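Local coordinates for protein membrane-bound lysozyme inhibitor of C-type lysozyme (Pseudomonas aeruginosa, PDB 3F6Z) that specifically inhibits C-type lysozymes as a lipoprotein of the outer membrane, at residues S42-F56 with A65-K77. Sequence-based numbering, arbitrary orientation.
Sequences SLAVVPVSDNSTLVF and AKYAAGQYIWWTK
Ala69 CB lies over the centre of one face of the Phe56 ring, 3.6 Å from the Phe56 centroid. At the edge of that ring sits Tyr72 CB, 3.7 Å from Phe56 CE2, which Trp74 CB also touches. Tyr72 carries Val48 CG1 on one face and Gln71 NE2 over the centre of the opposite face; Val48 CG1 is 3.7 Å from Tyr72 CD2. Leu54 CD1 also meets Tyr72. Ala44 CB lies over a face of Tyr67, 14° off the ring normal. With Val46 CG1 anti to the backbone N (chi1 -176°), CG2 lies beside that N and reaches over the five-membered ring of Trp74. The methyls of Ala69, Val48, Ala44 and Val46 make CH-pi contacts. The segments are two successive hairpins of an antiparallel beta-barrel, and these side chains pack between them. Strand 52-59 pairs with 65-69 through backbone bonds of Ser57 with Ala68 and Val59 with Lys66. Within the two segments, Phe56 CA makes a CA-H...O contact with Ala68 O at 3.3 Å. One water joins Ser42 OG, Leu43 O and Tyr67 OH, its oxygen 2.6 Å from Tyr67 OH; another bonds Tyr72 OH and, at greater length, Val48 O. Tyr67 OH bonds to a polar side chain of another protein's chain, and Trp74 NE1 to Tyr35 OH. Lys77, inferred to act directly in lysozyme active-site inhibition, makes salt bridges to acidic side chains of that other protein.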
ATOM      1  N   SER B  42       9.617  -1.391 -10.799  1.00 17.68           N
ATOM      2  CA  SER B  42       8.594  -1.841 -11.720  1.00 19.16           C
ATOM      3  C   SER B  42       7.433  -0.874 -11.540  1.00 19.09           C
ATOM      4  O   SER B  42       6.895  -0.734 -10.441  1.00 19.54           O
ATOM      5  CB  SER B  42       8.176  -3.269 -11.369  1.00 19.17           C
ATOM      6  OG  SER B  42       7.104  -3.700 -12.185  1.00 21.04           O
ATOM      7  N   LEU B  43       7.050  -0.200 -12.616  1.00 18.76           N
ATOM      8  CA  LEU B  43       5.978   0.779 -12.538  1.00 18.11           C
ATOM      9  C   LEU B  43       4.884   0.536 -13.557  1.00 17.45           C
ATOM     10  O   LEU B  43       5.065  -0.199 -14.525  1.00 18.91           O
ATOM     11  CB  LEU B  43       6.544   2.184 -12.749  1.00 17.47           C
ATOM     12  CG  LEU B  43       7.798   2.556 -11.954  1.00 20.71           C
ATOM     13  CD1 LEU B  43       8.353   3.875 -12.483  1.00 20.70           C
ATOM     14  CD2 LEU B  43       7.474   2.651 -10.464  1.00 17.34           C
ATOM     15  N   ALA B  44       3.749   1.182 -13.326  1.00 17.10           N
ATOM     16  CA  ALA B  44       2.598   1.096 -14.201  1.00 15.77           C
ATOM     17  C   ALA B  44       1.953   2.471 -14.199  1.00 16.88           C
ATOM     18  O   ALA B  44       1.528   2.966 -13.149  1.00 18.55           O
ATOM     19  CB  ALA B  44       1.616   0.051 -13.685  1.00 16.60           C
ATOM     20  N   VAL B  45       1.897   3.090 -15.373  1.00 15.49           N
ATOM     21  CA  VAL B  45       1.297   4.409 -15.518  1.00 14.74           C
ATOM     22  C   VAL B  45      -0.143   4.148 -15.932  1.00 15.65           C
ATOM     23  O   VAL B  45      -0.418   3.665 -17.033  1.00 15.03           O
ATOM     24  CB  VAL B  45       2.048   5.251 -16.594  1.00 15.91           C
ATOM     25  CG1 VAL B  45       1.493   6.664 -16.642  1.00 11.83           C
ATOM     26  CG2 VAL B  45       3.543   5.292 -16.266  1.00 12.59           C
ATOM     27  N   VAL B  46      -1.068   4.468 -15.039  1.00 15.17           N
ATOM     28  CA  VAL B  46      -2.461   4.189 -15.303  1.00 16.38           C
ATOM     29  C   VAL B  46      -3.406   5.361 -15.245  1.00 19.40           C
ATOM     30  O   VAL B  46      -3.375   6.151 -14.306  1.00 17.50           O
ATOM     31  CB  VAL B  46      -3.014   3.149 -14.297  1.00 16.46           C
ATOM     32  CG1 VAL B  46      -4.442   2.803 -14.656  1.00 16.86           C
ATOM     33  CG2 VAL B  46      -2.123   1.913 -14.258  1.00 16.84           C
ATOM     34  N   PRO B  47      -4.252   5.503 -16.271  1.00 23.77           N
ATOM     35  CA  PRO B  47      -5.209   6.611 -16.248  1.00 25.88           C
ATOM     36  C   PRO B  47      -6.418   6.075 -15.469  1.00 27.48           C
ATOM     37  O   PRO B  47      -7.270   5.365 -16.017  1.00 28.87           O
ATOM     38  CB  PRO B  47      -5.507   6.855 -17.727  1.00 25.25           C
ATOM     39  CG  PRO B  47      -5.352   5.477 -18.331  1.00 26.87           C
ATOM     40  CD  PRO B  47      -4.102   4.959 -17.636  1.00 25.21           C
ATOM     41  N   VAL B  48      -6.463   6.388 -14.178  1.00 27.17           N
ATOM     42  CA  VAL B  48      -7.548   5.931 -13.320  1.00 28.46           C
ATOM     43  C   VAL B  48      -8.860   6.598 -13.716  1.00 30.07           C
ATOM     44  O   VAL B  48      -9.930   6.213 -13.243  1.00 30.24           O
ATOM     45  CB  VAL B  48      -7.239   6.222 -11.830  1.00 26.99           C
ATOM     46  CG1 VAL B  48      -5.978   5.466 -11.409  1.00 25.19           C
ATOM     47  CG2 VAL B  48      -7.058   7.707 -11.616  1.00 24.88           C
ATOM     48  N   SER B  49      -8.761   7.601 -14.584  1.00 30.91           N
ATOM     49  CA  SER B  49      -9.928   8.322 -15.081  1.00 32.13           C
ATOM     50  C   SER B  49      -9.527   9.143 -16.302  1.00 33.81           C
ATOM     51  O   SER B  49      -8.362   9.145 -16.709  1.00 32.01           O
ATOM     52  CB  SER B  49     -10.523   9.236 -13.995  1.00 30.41           C
ATOM     53  OG  SER B  49      -9.655  10.299 -13.663  1.00 29.70           O
ATOM     54  N   ASP B  50     -10.498   9.837 -16.882  1.00 34.82           N
ATOM     55  CA  ASP B  50     -10.257  10.643 -18.066  1.00 35.79           C
ATOM     56  C   ASP B  50      -9.303  11.826 -17.839  1.00 34.09           C
ATOM     57  O   ASP B  50      -8.606  12.244 -18.761  1.00 34.40           O
ATOM     58  CB  ASP B  50     -11.595  11.143 -18.610  1.00 40.25           C
ATOM     59  CG  ASP B  50     -11.494  11.649 -20.032  1.00 42.70           C
ATOM     60  OD1 ASP B  50     -10.790  12.656 -20.260  1.00 46.52           O
ATOM     61  OD2 ASP B  50     -12.117  11.038 -20.926  1.00 45.56           O
ATOM     62  N   ASN B  51      -9.260  12.360 -16.620  1.00 32.04           N
ATOM     63  CA  ASN B  51      -8.379  13.498 -16.324  1.00 29.09           C
ATOM     64  C   ASN B  51      -7.326  13.229 -15.246  1.00 26.06           C
ATOM     65  O   ASN B  51      -6.675  14.153 -14.759  1.00 24.80           O
ATOM     66  CB  ASN B  51      -9.214  14.711 -15.920  1.00 29.76           C
ATOM     67  CG  ASN B  51     -10.615  14.328 -15.519  1.00 32.48           C
ATOM     68  OD1 ASN B  51     -10.821  13.285 -14.897  1.00 35.14           O
ATOM     69  ND2 ASN B  51     -11.588  15.165 -15.867  1.00 30.32           N
ATOM     70  N   SER B  52      -7.155  11.968 -14.872  1.00 23.36           N
ATOM     71  CA  SER B  52      -6.168  11.635 -13.857  1.00 22.07           C
ATOM     72  C   SER B  52      -5.423  10.351 -14.195  1.00 20.86           C
ATOM     73  O   SER B  52      -6.012   9.275 -14.255  1.00 19.56           O
ATOM     74  CB  SER B  52      -6.838  11.508 -12.490  1.00 22.92           C
ATOM     75  OG  SER B  52      -5.860  11.372 -11.475  1.00 24.75           O
ATOM     76  N   THR B  53      -4.123  10.488 -14.438  1.00 21.53           N
ATOM     77  CA  THR B  53      -3.256   9.363 -14.769  1.00 20.21           C
ATOM     78  C   THR B  53      -2.170   9.307 -13.709  1.00 20.19           C
ATOM     79  O   THR B  53      -1.434  10.278 -13.510  1.00 20.08           O
ATOM     80  CB  THR B  53      -2.615   9.552 -16.149  1.00 17.97           C
ATOM     81  OG1 THR B  53      -3.638   9.525 -17.144  1.00 18.81           O
ATOM     82  CG2 THR B  53      -1.610   8.459 -16.430  1.00 17.65           C
ATOM     83  N   LEU B  54      -2.071   8.162 -13.042  1.00 19.28           N
ATOM     84  CA  LEU B  54      -1.121   7.978 -11.955  1.00 17.33           C
ATOM     85  C   LEU B  54       0.038   7.045 -12.233  1.00 16.70           C
ATOM     86  O   LEU B  54      -0.105   6.061 -12.945  1.00 18.09           O
ATOM     87  CB  LEU B  54      -1.855   7.462 -10.719  1.00 16.27           C
ATOM     88  CG  LEU B  54      -3.030   8.297 -10.203  1.00 20.13           C
ATOM     89  CD1 LEU B  54      -3.594   7.634  -8.952  1.00 20.73           C
ATOM     90  CD2 LEU B  54      -2.581   9.715  -9.899  1.00 17.95           C
ATOM     91  N   VAL B  55       1.187   7.366 -11.652  1.00 16.78           N
ATOM     92  CA  VAL B  55       2.371   6.530 -11.777  1.00 16.65           C
ATOM     93  C   VAL B  55       2.315   5.576 -10.583  1.00 15.38           C
ATOM     94  O   VAL B  55       2.568   5.986  -9.450  1.00 16.34           O
ATOM     95  CB  VAL B  55       3.680   7.358 -11.677  1.00 18.26           C
ATOM     96  CG1 VAL B  55       4.895   6.409 -11.703  1.00 17.49           C
ATOM     97  CG2 VAL B  55       3.766   8.368 -12.833  1.00 14.64           C
ATOM     98  N   PHE B  56       1.964   4.319 -10.832  1.00 15.92           N
ATOM     99  CA  PHE B  56       1.884   3.319  -9.767  1.00 14.24           C
ATOM    100  C   PHE B  56       3.225   2.621  -9.584  1.00 15.27           C
ATOM    101  O   PHE B  56       3.944   2.379 -10.552  1.00 15.44           O
ATOM    102  CB  PHE B  56       0.850   2.240 -10.095  1.00 14.42           C
ATOM    103  CG  PHE B  56      -0.574   2.709 -10.060  1.00 13.08           C
ATOM    104  CD1 PHE B  56      -1.035   3.662 -10.969  1.00 10.82           C
ATOM    105  CD2 PHE B  56      -1.473   2.153  -9.144  1.00 12.65           C
ATOM    106  CE1 PHE B  56      -2.369   4.052 -10.975  1.00 11.02           C
ATOM    107  CE2 PHE B  56      -2.817   2.535  -9.137  1.00 11.93           C
ATOM    108  CZ  PHE B  56      -3.269   3.488 -10.055  1.00 11.16           C
ATOM    109  N   ALA B  65       0.870  -9.084 -10.131  1.00 13.95           N
ATOM    110  CA  ALA B  65       1.700  -7.885 -10.090  1.00 12.84           C
ATOM    111  C   ALA B  65       0.830  -6.794  -9.489  1.00 12.75           C
ATOM    112  O   ALA B  65      -0.085  -6.281 -10.134  1.00 12.68           O
ATOM    113  CB  ALA B  65       2.154  -7.497 -11.496  1.00 10.21           C
ATOM    114  N   LYS B  66       1.107  -6.469  -8.234  1.00 13.15           N
ATOM    115  CA  LYS B  66       0.353  -5.451  -7.514  1.00 12.34           C
ATOM    116  C   LYS B  66       1.086  -4.112  -7.553  1.00 12.25           C
ATOM    117  O   LYS B  66       2.290  -4.049  -7.288  1.00 11.13           O
ATOM    118  CB  LYS B  66       0.150  -5.906  -6.069  1.00 13.37           C
ATOM    119  CG  LYS B  66      -0.727  -4.991  -5.220  1.00 14.59           C
ATOM    120  CD  LYS B  66      -0.859  -5.561  -3.813  1.00 16.61           C
ATOM    121  CE  LYS B  66      -1.589  -4.618  -2.877  1.00 17.33           C
ATOM    122  NZ  LYS B  66      -1.506  -5.122  -1.482  1.00 20.61           N
ATOM    123  N   TYR B  67       0.347  -3.049  -7.876  1.00 11.94           N
ATOM    124  CA  TYR B  67       0.900  -1.698  -7.972  1.00 12.52           C
ATOM    125  C   TYR B  67       0.059  -0.727  -7.138  1.00 13.90           C
ATOM    126  O   TYR B  67      -1.167  -0.861  -7.066  1.00 11.97           O
ATOM    127  CB  TYR B  67       0.894  -1.222  -9.433  1.00 13.51           C
ATOM    128  CG  TYR B  67       1.628  -2.112 -10.423  1.00 14.89           C
ATOM    129  CD1 TYR B  67       2.954  -1.847 -10.782  1.00 16.94           C
ATOM    130  CD2 TYR B  67       0.980  -3.178 -11.050  1.00 14.25           C
ATOM    131  CE1 TYR B  67       3.613  -2.621 -11.751  1.00 17.03           C
ATOM    132  CE2 TYR B  67       1.624  -3.956 -12.018  1.00 14.53           C
ATOM    133  CZ  TYR B  67       2.941  -3.669 -12.367  1.00 16.37           C
ATOM    134  OH  TYR B  67       3.579  -4.411 -13.343  1.00 15.84           O
ATOM    135  N   ALA B  68       0.712   0.273  -6.545  1.00 14.02           N
ATOM    136  CA  ALA B  68       0.012   1.238  -5.708  1.00 13.95           C
ATOM    137  C   ALA B  68       0.279   2.701  -6.056  1.00 13.48           C
ATOM    138  O   ALA B  68       1.374   3.066  -6.481  1.00 16.42           O
ATOM    139  CB  ALA B  68       0.364   0.986  -4.241  1.00 13.10           C
ATOM    140  N   ALA B  69      -0.739   3.530  -5.859  1.00 12.89           N
ATOM    141  CA  ALA B  69      -0.655   4.969  -6.102  1.00 14.41           C
ATOM    142  C   ALA B  69      -1.933   5.633  -5.606  1.00 14.86           C
ATOM    143  O   ALA B  69      -3.031   5.107  -5.810  1.00 14.86           O
ATOM    144  CB  ALA B  69      -0.450   5.263  -7.599  1.00 10.95           C
ATOM    145  N   GLY B  70      -1.787   6.787  -4.956  1.00 14.13           N
ATOM    146  CA  GLY B  70      -2.945   7.504  -4.448  1.00 16.12           C
ATOM    147  C   GLY B  70      -3.813   6.598  -3.604  1.00 16.64           C
ATOM    148  O   GLY B  70      -3.307   5.887  -2.731  1.00 17.12           O
ATOM    149  N   GLN B  71      -5.114   6.607  -3.856  1.00 16.91           N
ATOM    150  CA  GLN B  71      -6.020   5.738  -3.108  1.00 21.85           C
ATOM    151  C   GLN B  71      -6.347   4.481  -3.909  1.00 20.14           C
ATOM    152  O   GLN B  71      -7.242   3.720  -3.558  1.00 22.57           O
ATOM    153  CB  GLN B  71      -7.312   6.482  -2.747  1.00 25.22           C
ATOM    154  CG  GLN B  71      -7.517   7.816  -3.465  1.00 31.79           C
ATOM    155  CD  GLN B  71      -8.360   7.684  -4.713  1.00 34.15           C
ATOM    156  OE1 GLN B  71      -8.728   8.681  -5.345  1.00 33.09           O
ATOM    157  NE2 GLN B  71      -8.683   6.446  -5.070  1.00 34.92           N
ATOM    158  N   TYR B  72      -5.590   4.261  -4.975  1.00 20.62           N
ATOM    159  CA  TYR B  72      -5.804   3.119  -5.857  1.00 19.32           C
ATOM    160  C   TYR B  72      -4.777   2.000  -5.760  1.00 18.49           C
ATOM    161  O   TYR B  72      -3.633   2.198  -5.335  1.00 16.66           O
ATOM    162  CB  TYR B  72      -5.822   3.584  -7.316  1.00 19.42           C
ATOM    163  CG  TYR B  72      -6.949   4.517  -7.687  1.00 22.53           C
ATOM    164  CD1 TYR B  72      -8.230   4.027  -7.953  1.00 22.59           C
ATOM    165  CD2 TYR B  72      -6.728   5.890  -7.801  1.00 22.07           C
ATOM    166  CE1 TYR B  72      -9.267   4.883  -8.329  1.00 23.84           C
ATOM    167  CE2 TYR B  72      -7.753   6.758  -8.172  1.00 25.38           C
ATOM    168  CZ  TYR B  72      -9.020   6.250  -8.434  1.00 26.33           C
ATOM    169  OH  TYR B  72     -10.031   7.114  -8.786  1.00 26.38           O
ATOM    170  N   ILE B  73      -5.217   0.821  -6.185  1.00 17.38           N
ATOM    171  CA  ILE B  73      -4.379  -0.362  -6.257  1.00 15.92           C
ATOM    172  C   ILE B  73      -4.699  -0.952  -7.634  1.00 16.17           C
ATOM    173  O   ILE B  73      -5.863  -1.148  -7.982  1.00 16.66           O
ATOM    174  CB  ILE B  73      -4.722  -1.415  -5.168  1.00 17.25           C
ATOM    175  CG1 ILE B  73      -4.346  -0.897  -3.771  1.00 17.54           C
ATOM    176  CG2 ILE B  73      -3.976  -2.714  -5.456  1.00 16.38           C
ATOM    177  CD1 ILE B  73      -2.844  -0.703  -3.548  1.00 15.47           C
ATOM    178  N   TRP B  74      -3.665  -1.177  -8.431  1.00 15.62           N
ATOM    179  CA  TRP B  74      -3.816  -1.766  -9.753  1.00 15.29           C
ATOM    180  C   TRP B  74      -3.102  -3.110  -9.634  1.00 14.95           C
ATOM    181  O   TRP B  74      -1.876  -3.171  -9.524  1.00 15.45           O
ATOM    182  CB  TRP B  74      -3.151  -0.879 -10.807  1.00 15.04           C
ATOM    183  CG  TRP B  74      -3.179  -1.446 -12.207  1.00 16.48           C
ATOM    184  CD1 TRP B  74      -2.109  -1.885 -12.935  1.00 14.96           C
ATOM    185  CD2 TRP B  74      -4.325  -1.589 -13.055  1.00 14.32           C
ATOM    186  NE1 TRP B  74      -2.516  -2.287 -14.184  1.00 14.58           N
ATOM    187  CE2 TRP B  74      -3.872  -2.116 -14.285  1.00 16.63           C
ATOM    188  CE3 TRP B  74      -5.689  -1.320 -12.896  1.00 14.26           C
ATOM    189  CZ2 TRP B  74      -4.739  -2.380 -15.355  1.00 14.77           C
ATOM    190  CZ3 TRP B  74      -6.552  -1.582 -13.962  1.00 15.82           C
ATOM    191  CH2 TRP B  74      -6.069  -2.108 -15.175  1.00 15.19           C
ATOM    192  N   TRP B  75      -3.880  -4.185  -9.634  1.00 15.52           N
ATOM    193  CA  TRP B  75      -3.336  -5.532  -9.466  1.00 14.69           C
ATOM    194  C   TRP B  75      -3.594  -6.395 -10.702  1.00 15.47           C
ATOM    195  O   TRP B  75      -4.735  -6.712 -11.023  1.00 14.18           O
ATOM    196  CB  TRP B  75      -3.994  -6.166  -8.243  1.00 14.81           C
ATOM    197  CG  TRP B  75      -3.189  -7.205  -7.534  1.00 14.92           C
ATOM    198  CD1 TRP B  75      -2.210  -8.006  -8.064  1.00 12.87           C
ATOM    199  CD2 TRP B  75      -3.363  -7.625  -6.177  1.00 13.50           C
ATOM    200  NE1 TRP B  75      -1.769  -8.897  -7.115  1.00 13.87           N
ATOM    201  CE2 TRP B  75      -2.461  -8.687  -5.949  1.00 13.68           C
ATOM    202  CE3 TRP B  75      -4.199  -7.207  -5.129  1.00 14.99           C
ATOM    203  CZ2 TRP B  75      -2.370  -9.343  -4.713  1.00 14.10           C
ATOM    204  CZ3 TRP B  75      -4.110  -7.857  -3.900  1.00 13.91           C
ATOM    205  CH2 TRP B  75      -3.198  -8.915  -3.705  1.00 13.74           C
ATOM    206  N   THR B  76      -2.525  -6.786 -11.385  1.00 16.43           N
ATOM    207  CA  THR B  76      -2.659  -7.596 -12.584  1.00 17.50           C
ATOM    208  C   THR B  76      -2.281  -9.051 -12.350  1.00 19.29           C
ATOM    209  O   THR B  76      -1.434  -9.364 -11.516  1.00 19.74           O
ATOM    210  CB  THR B  76      -1.783  -7.040 -13.720  1.00 17.00           C
ATOM    211  OG1 THR B  76      -0.404  -7.348 -13.461  1.00 13.41           O
ATOM    212  CG2 THR B  76      -1.950  -5.522 -13.810  1.00 17.02           C
ATOM    213  N   LYS B  77      -2.927  -9.929 -13.105  1.00 20.24           N
ATOM    214  CA  LYS B  77      -2.704 -11.368 -13.043  1.00 21.04           C
ATOM    215  C   LYS B  77      -2.866 -11.827 -14.492  1.00 20.80           C
ATOM    216  O   LYS B  77      -3.981 -11.925 -15.002  1.00 20.47           O
ATOM    217  CB  LYS B  77      -3.765 -12.010 -12.141  1.00 21.21           C
ATOM    218  CG  LYS B  77      -3.723 -13.526 -12.045  1.00 22.02           C
ATOM    219  CD  LYS B  77      -2.488 -14.030 -11.325  1.00 22.68           C
ATOM    220  CE  LYS B  77      -2.531 -15.551 -11.214  1.00 26.11           C
ATOM    221  NZ  LYS B  77      -1.448 -16.102 -10.353  1.00 27.52           N
TER
HETATM  222  O   HOH W   1       5.449  -2.983 -14.504  1.00 21.00           O
HETATM  223  O   HOH W   2     -11.485   5.661 -10.414  1.00 30.06           O